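Heme-binding protein A (Haemophilus parasuis 29755, PDB 3TPA) probably binds glutathione, despite its heme-related name, as an extracellular solute-binding protein of the periplasmic binding protein type. Local coordinates at residues S36-R42 / M159-Y165; A295-I301 / I374-W379. The protein carries 1 engineered substitution. All blocks are in the same frame, centred on the assembly; numbering follows the deposited sequence.

How the contacts relate
The two contacts share no helix or strand and lie on opposite sides of the chain's centre, their centres about 43 Å apart and their nearest atoms about 27 Å apart. Contact 1 is the more central and more deeply buried: two irregular segments meet through direct hydrogen bonds, with one carboxylate oxygen held by two side-chain donors and an arginine bonded inside the protein. Contact 2 lies further out, about 28 Å from the centre of the chain, and joins a turn and helix start to the side of helix 368-381. It has no direct hydrogen bond between its segments; isoleucine side chains and a tryptophan edge supply the apolar contact, and two waters bridge the polar groups beside it.

Contact 1 of 2, residues S36-R42 / M159-Y165; sequences SQQVYNR and MDFLSIY
Ser36 and Gln37 converge on a single carboxylate oxygen of Asp160 from two directions. The hydroxyl of Ser36 donates to Asp160 OD2 on its anti lone pair, with OG and OD2 2.8 Å apart. Phe32 O also lies within bonding reach of this OG, whose single proton may be shared. Gln37 uses the syn lone pair of the same oxygen: a chain bent at chi2 (-72°) folds the amide back until NE2 lies 2.8 Å from Asp160 OD2, in a nearly straight bond (172°) with the acceptor in the amide plane. Two donors may thus hold OD2 and limit the rotation of the carboxylate.

Arg42 runs past Ser163, its chain bent at chi2 and chi3 and laying CG 3.3 Å from Met159 O. Its NH1 bridges the segments, giving a bond to Ser36 O and a longer one, 3.2 Å, to Ser163 OG, both tilted out of the guanidinium plane. Ser163 OG in turn donates to Asp160 O (2.7 Å) on a lone pair in the carbonyl plane, so the hydroxyl relays between arginine and backbone. NE forms a salt bridge with Glu45.

Beyond Ser163, Tyr40 sets its ring obliquely against that of Tyr165, the planes turned by 42°; Tyr40 CE1 lies over the centre of one Tyr165 face, while Ile164 O meets the Tyr40 ring at its edge. The Tyr165 hydroxyl bonds to Ser22. Ile164 N donates to Asn41 O at 3.0 Å, and one water spans Asn41 N and Ile164 O.

Buried serine, aspartate and arginine groups here tie a short helix and its exit to the loop leading into helix 167-175, beside helix 94-105 and strand 53-63, within one lobe of a two-lobed fold as in family 5 solute-binding proteins.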
loop_
_atom_site.group_PDB
_atom_site.type_symbol
_atom_site.label_atom_id
_atom_site.label_comp_id
_atom_site.label_asym_id
_atom_site.label_seq_id
_atom_site.Cartn_x
_atom_site.Cartn_y
_atom_site.Cartn_z
ATOM N N SER A 36 3.674 3.958 14.129
ATOM C CA SER A 36 3.683 2.501 14.097
ATOM C C SER A 36 5.054 1.935 13.747
ATOM O O SER A 36 5.445 0.882 14.256
ATOM C CB SER A 36 2.627 1.993 13.108
ATOM O OG SER A 36 2.614 2.822 11.953
ATOM N N GLN A 37 5.781 2.630 12.873
ATOM C CA GLN A 37 7.009 2.078 12.320
ATOM C C GLN A 37 8.147 2.100 13.322
ATOM O O GLN A 37 9.055 1.290 13.216
ATOM C CB GLN A 37 7.419 2.775 11.008
ATOM C CG GLN A 37 6.576 2.399 9.784
ATOM C CD GLN A 37 6.841 0.986 9.264
ATOM O OE1 GLN A 37 7.980 0.601 9.018
ATOM N NE2 GLN A 37 5.778 0.220 9.081
ATOM N N GLN A 38 8.100 3.014 14.288
ATOM C CA GLN A 38 9.188 3.127 15.269
ATOM C C GLN A 38 8.758 2.753 16.690
ATOM O O GLN A 38 9.543 2.196 17.461
ATOM C CB GLN A 38 9.725 4.564 15.322
ATOM C CG GLN A 38 9.850 5.306 13.986
ATOM C CD GLN A 38 10.648 4.568 12.910
ATOM O OE1 GLN A 38 11.529 3.760 13.184
ATOM N NE2 GLN A 38 10.330 4.863 11.666
ATOM N N VAL A 39 7.521 3.101 17.035
ATOM C CA VAL A 39 7.052 3.090 18.423
ATOM C C VAL A 39 6.215 1.842 18.807
ATOM O O VAL A 39 6.173 1.458 19.974
ATOM C CB VAL A 39 6.231 4.364 18.703
ATOM C CG1 VAL A 39 5.701 4.384 20.139
ATOM C CG2 VAL A 39 7.086 5.617 18.408
ATOM N N TYR A 40 5.566 1.215 17.828
ATOM C CA TYR A 40 4.642 0.099 18.086
ATOM C C TYR A 40 5.100 -1.223 17.456
ATOM O O TYR A 40 6.057 -1.248 16.685
ATOM C CB TYR A 40 3.259 0.443 17.524
ATOM C CG TYR A 40 2.533 1.563 18.251
ATOM C CD1 TYR A 40 1.788 1.295 19.385
ATOM C CD2 TYR A 40 2.563 2.877 17.786
ATOM C CE1 TYR A 40 1.105 2.291 20.054
ATOM C CE2 TYR A 40 1.872 3.895 18.458
ATOM C CZ TYR A 40 1.144 3.583 19.598
ATOM O OH TYR A 40 0.442 4.545 20.305
ATOM N N ASN A 41 4.395 -2.309 17.797
ATOM C CA ASN A 41 4.510 -3.607 17.123
ATOM C C ASN A 41 3.149 -4.108 16.744
ATOM O O ASN A 41 2.149 -3.602 17.244
ATOM C CB ASN A 41 5.151 -4.656 18.030
ATOM C CG ASN A 41 6.636 -4.440 18.197
ATOM O OD1 ASN A 41 7.123 -4.156 19.291
ATOM N ND2 ASN A 41 7.365 -4.555 17.099
ATOM N N ARG A 42 3.118 -5.114 15.868
ATOM C CA ARG A 42 1.887 -5.804 15.496
ATOM C C ARG A 42 1.990 -7.258 15.928
ATOM O O ARG A 42 3.057 -7.709 16.309
ATOM C CB ARG A 42 1.683 -5.748 13.974
ATOM C CG ARG A 42 1.045 -4.459 13.439
ATOM C CD ARG A 42 1.846 -3.192 13.747
ATOM N NE ARG A 42 3.192 -3.255 13.194
ATOM C CZ ARG A 42 4.148 -2.387 13.491
ATOM N NH1 ARG A 42 3.885 -1.400 14.324
ATOM N NH2 ARG A 42 5.359 -2.506 12.962
ATOM N N MET A 159 -0.332 -5.049 9.291
ATOM C CA MET A 159 -0.399 -3.668 8.833
ATOM C C MET A 159 -0.376 -2.705 10.005
ATOM O O MET A 159 -0.792 -3.041 11.122
ATOM C CB MET A 159 -1.642 -3.465 7.945
ATOM C CG MET A 159 -1.598 -4.254 6.634
ATOM S SD MET A 159 -3.114 -4.055 5.658
ATOM C CE MET A 159 -3.095 -2.292 5.350
ATOM N N ASP A 160 0.127 -1.507 9.740
ATOM C CA ASP A 160 0.332 -0.475 10.763
ATOM C C ASP A 160 -0.877 -0.129 11.615
ATOM O O ASP A 160 -0.728 0.112 12.822
ATOM C CB ASP A 160 0.881 0.791 10.119
ATOM C CG ASP A 160 2.188 0.549 9.430
ATOM O OD1 ASP A 160 2.190 -0.171 8.419
ATOM O OD2 ASP A 160 3.208 1.067 9.897
ATOM N N PHE A 161 -2.061 -0.091 11.001
ATOM C CA PHE A 161 -3.287 0.280 11.717
ATOM C C PHE A 161 -3.646 -0.708 12.836
ATOM O O PHE A 161 -4.421 -0.392 13.749
ATOM C CB PHE A 161 -4.472 0.447 10.736
ATOM C CG PHE A 161 -5.118 -0.858 10.265
ATOM C CD1 PHE A 161 -6.358 -1.259 10.763
ATOM C CD2 PHE A 161 -4.526 -1.633 9.280
ATOM C CE1 PHE A 161 -6.971 -2.404 10.309
ATOM C CE2 PHE A 161 -5.139 -2.804 8.815
ATOM C CZ PHE A 161 -6.358 -3.190 9.327
ATOM N N LEU A 162 -3.067 -1.899 12.778
ATOM C CA LEU A 162 -3.310 -2.895 13.833
ATOM C C LEU A 162 -2.163 -2.983 14.848
ATOM O O LEU A 162 -1.940 -4.014 15.470
ATOM C CB LEU A 162 -3.693 -4.262 13.225
ATOM C CG LEU A 162 -5.066 -4.212 12.541
ATOM C CD1 LEU A 162 -5.400 -5.539 11.836
ATOM C CD2 LEU A 162 -6.195 -3.867 13.544
ATOM N N SER A 163 -1.449 -1.875 15.015
ATOM C CA SER A 163 -0.460 -1.743 16.081
ATOM C C SER A 163 -1.139 -1.950 17.421
ATOM O O SER A 163 -2.297 -1.570 17.602
ATOM C CB SER A 163 0.159 -0.354 16.060
ATOM O OG SER A 163 0.987 -0.190 14.927
ATOM N N ILE A 164 -0.419 -2.550 18.362
ATOM C CA ILE A 164 -1.015 -2.861 19.656
ATOM C C ILE A 164 -0.693 -1.760 20.662
ATOM O O ILE A 164 0.481 -1.495 20.958
ATOM C CB ILE A 164 -0.534 -4.227 20.174
ATOM C CG1 ILE A 164 -0.855 -5.337 19.160
ATOM C CG2 ILE A 164 -1.139 -4.538 21.537
ATOM C CD1 ILE A 164 -2.317 -5.441 18.787
ATOM N N TYR A 165 -1.752 -1.109 21.145
ATOM C CA TYR A 165 -1.685 -0.088 22.179
ATOM C C TYR A 165 -1.773 -0.712 23.576
ATOM O O TYR A 165 -2.085 -1.890 23.739
ATOM C CB TYR A 165 -2.882 0.847 22.051
ATOM C CG TYR A 165 -2.926 1.709 20.804
ATOM C CD1 TYR A 165 -2.842 3.104 20.893
ATOM C CD2 TYR A 165 -3.055 1.137 19.543
ATOM C CE1 TYR A 165 -2.896 3.907 19.743
ATOM C CE2 TYR A 165 -3.109 1.917 18.408
ATOM C CZ TYR A 165 -3.030 3.300 18.507
ATOM O OH TYR A 165 -3.085 4.059 17.354
HETATM O O HOH W 1 3.042 -2.001 20.321
#

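Contact 2 of 2, residues A295-I301 / I374-W379; sequences ATDKKAI and IIQADW
Ile301 sends CG1 anti to its own carbonyl carbon (chi1 -65°) and extends onward to CD1, while Ile374 adopts the same first torsion and its CG2, anti to the backbone N, meets Ile301 CG1; the two chains pack across one another with Ile301 CG1 and Ile374 CG2 4.0 Å apart. Ile374 CD1 reaches on over the backbone of Ala300 and Ile301. Ile301 CD1 also meets Ile375 CD1 at 3.4 Å, tighter than usual for two methyl groups, although the Ile375 chi2 is not at a standard staggered value and the fine detail is doubtful.

At the other end, Ala295 places CB 3.8 Å from Trp379 CD1, and its carbonyl oxygen lies at the indole edge, near the ring plane. Thr296 runs alongside the indole, pointing the same way; its OG1 and Trp379 NE1 both bond to Leu292 O rather than to each other. Ile375 CG2 covers one face of the indole from within the same helix.

Beside these contacts, Asp297 and Asp378 bring like charges close, OD2 to OD2 4.3 Å. One water stands between the two ends, donating to Ala295 O and Asp378 OD2 and accepting from Asp297 N; a second donates to both OD2 atoms. Asp378 OD1 forms a salt bridge with Lys381, and Asp297 is the N-cap of helix 298-306, its OD1 accepting from Ala300 N at 3.2 Å from above the carboxylate plane. Lysine and helix start would both be expected to ease the charge pair.

Helix 368-381 thus flanks the turn between helices 286-294 and 298-306. Leu335 and Ala338 of helix 335-344 adjoin Ala295, strand 478-491 backs Thr296 and Ile301, and strand 384-389 lies against Trp379.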
loop_
_atom_site.group_PDB
_atom_site.type_symbol
_atom_site.label_atom_id
_atom_site.label_comp_id
_atom_site.label_asym_id
_atom_site.label_seq_id
_atom_site.Cartn_x
_atom_site.Cartn_y
_atom_site.Cartn_z
ATOM N N ALA A 295 -2.078 -1.020 -29.676
ATOM C CA ALA A 295 -1.795 0.360 -30.056
ATOM C C ALA A 295 -1.482 1.238 -28.850
ATOM O O ALA A 295 -1.643 2.448 -28.910
ATOM C CB ALA A 295 -2.952 0.945 -30.849
ATOM N N THR A 296 -1.063 0.613 -27.755
ATOM C CA THR A 296 -0.652 1.330 -26.550
ATOM C C THR A 296 0.862 1.173 -26.435
ATOM O O THR A 296 1.372 0.078 -26.195
ATOM C CB THR A 296 -1.379 0.808 -25.264
ATOM O OG1 THR A 296 -2.795 0.937 -25.423
ATOM C CG2 THR A 296 -0.968 1.609 -24.021
ATOM N N ASP A 297 1.576 2.277 -26.655
ATOM C CA ASP A 297 3.038 2.292 -26.619
ATOM C C ASP A 297 3.472 2.453 -25.168
ATOM O O ASP A 297 3.658 3.569 -24.699
ATOM C CB ASP A 297 3.563 3.479 -27.441
ATOM C CG ASP A 297 5.040 3.347 -27.793
ATOM O OD1 ASP A 297 5.764 2.620 -27.090
ATOM O OD2 ASP A 297 5.484 3.991 -28.771
ATOM N N LYS A 298 3.606 1.340 -24.449
ATOM C CA LYS A 298 3.880 1.396 -23.015
ATOM C C LYS A 298 5.272 1.966 -22.717
ATOM O O LYS A 298 5.436 2.740 -21.782
ATOM C CB LYS A 298 3.721 0.015 -22.368
ATOM C CG LYS A 298 2.328 -0.632 -22.571
ATOM C CD LYS A 298 2.229 -2.021 -21.926
ATOM C CE LYS A 298 0.930 -2.734 -22.327
ATOM N NZ LYS A 298 0.726 -4.001 -21.554
ATOM N N LYS A 299 6.273 1.563 -23.495
ATOM C CA LYS A 299 7.631 2.074 -23.290
ATOM C C LYS A 299 7.686 3.598 -23.466
ATOM O O LYS A 299 8.311 4.286 -22.669
ATOM C CB LYS A 299 8.621 1.414 -24.248
ATOM C CG LYS A 299 10.083 1.848 -24.048
ATOM C CD LYS A 299 10.952 1.438 -25.242
ATOM C CE LYS A 299 12.434 1.722 -25.001
ATOM N NZ LYS A 299 12.745 3.168 -24.813
ATOM N N ALA A 300 7.031 4.108 -24.509
ATOM C CA ALA A 300 6.930 5.562 -24.719
ATOM C C ALA A 300 6.281 6.253 -23.516
ATOM O O ALA A 300 6.755 7.269 -23.052
ATOM C CB ALA A 300 6.123 5.877 -25.993
ATOM N N ILE A 301 5.182 5.691 -23.026
ATOM C CA ILE A 301 4.468 6.274 -21.889
ATOM C C ILE A 301 5.351 6.342 -20.653
ATOM O O ILE A 301 5.515 7.394 -20.045
ATOM C CB ILE A 301 3.187 5.474 -21.562
ATOM C CG1 ILE A 301 2.219 5.579 -22.733
ATOM C CG2 ILE A 301 2.527 5.978 -20.278
ATOM C CD1 ILE A 301 0.997 4.691 -22.608
ATOM N N ILE A 374 -0.382 10.674 -25.507
ATOM C CA ILE A 374 0.415 9.708 -26.270
ATOM C C ILE A 374 -0.498 8.647 -26.859
ATOM O O ILE A 374 -0.427 8.300 -28.049
ATOM C CB ILE A 374 1.475 9.033 -25.371
ATOM C CG1 ILE A 374 2.588 10.027 -25.037
ATOM C CG2 ILE A 374 2.061 7.781 -26.043
ATOM C CD1 ILE A 374 3.435 9.597 -23.892
ATOM N N ILE A 375 -1.385 8.142 -26.020
ATOM C CA ILE A 375 -2.338 7.128 -26.456
ATOM C C ILE A 375 -3.271 7.672 -27.533
ATOM O O ILE A 375 -3.485 7.028 -28.544
ATOM C CB ILE A 375 -3.132 6.585 -25.263
ATOM C CG1 ILE A 375 -2.272 5.573 -24.513
ATOM C CG2 ILE A 375 -4.400 5.920 -25.720
ATOM C CD1 ILE A 375 -2.229 5.819 -23.033
ATOM N N GLN A 376 -3.803 8.871 -27.320
ATOM C CA GLN A 376 -4.651 9.516 -28.322
ATOM C C GLN A 376 -3.992 9.554 -29.718
ATOM O O GLN A 376 -4.650 9.271 -30.722
ATOM C CB GLN A 376 -5.020 10.933 -27.876
ATOM C CG GLN A 376 -5.780 11.748 -28.913
ATOM C CD GLN A 376 -6.027 13.178 -28.442
ATOM O OE1 GLN A 376 -5.108 13.859 -27.995
ATOM N NE2 GLN A 376 -7.270 13.628 -28.522
ATOM N N ALA A 377 -2.704 9.890 -29.771
ATOM C CA ALA A 377 -1.983 10.027 -31.051
ATOM C C ALA A 377 -1.796 8.705 -31.775
ATOM O O ALA A 377 -1.914 8.640 -33.003
ATOM C CB ALA A 377 -0.616 10.705 -30.848
ATOM N N ASP A 378 -1.482 7.651 -31.027
ATOM C CA ASP A 378 -1.347 6.322 -31.625
ATOM C C ASP A 378 -2.710 5.759 -32.004
ATOM O O ASP A 378 -2.890 5.222 -33.097
ATOM C CB ASP A 378 -0.595 5.365 -30.697
ATOM C CG ASP A 378 0.893 5.670 -30.638
ATOM O OD1 ASP A 378 1.435 6.093 -31.678
ATOM O OD2 ASP A 378 1.517 5.499 -29.565
ATOM N N TRP A 379 -3.683 5.884 -31.112
ATOM C CA TRP A 379 -5.012 5.393 -31.436
ATOM C C TRP A 379 -5.544 6.048 -32.723
ATOM O O TRP A 379 -6.176 5.388 -33.544
ATOM C CB TRP A 379 -5.981 5.583 -30.265
ATOM C CG TRP A 379 -5.781 4.600 -29.110
ATOM C CD1 TRP A 379 -4.773 3.686 -28.962
ATOM C CD2 TRP A 379 -6.629 4.442 -27.964
ATOM N NE1 TRP A 379 -4.926 2.991 -27.786
ATOM C CE2 TRP A 379 -6.058 3.434 -27.155
ATOM C CE3 TRP A 379 -7.805 5.070 -27.536
ATOM C CZ2 TRP A 379 -6.632 3.025 -25.950
ATOM C CZ3 TRP A 379 -8.368 4.676 -26.332
ATOM C CH2 TRP A 379 -7.784 3.656 -25.556
HETATM O O HOH W 2 0.066 4.522 -27.606
HETATM O O HOH W 3 4.212 5.787 -29.948
#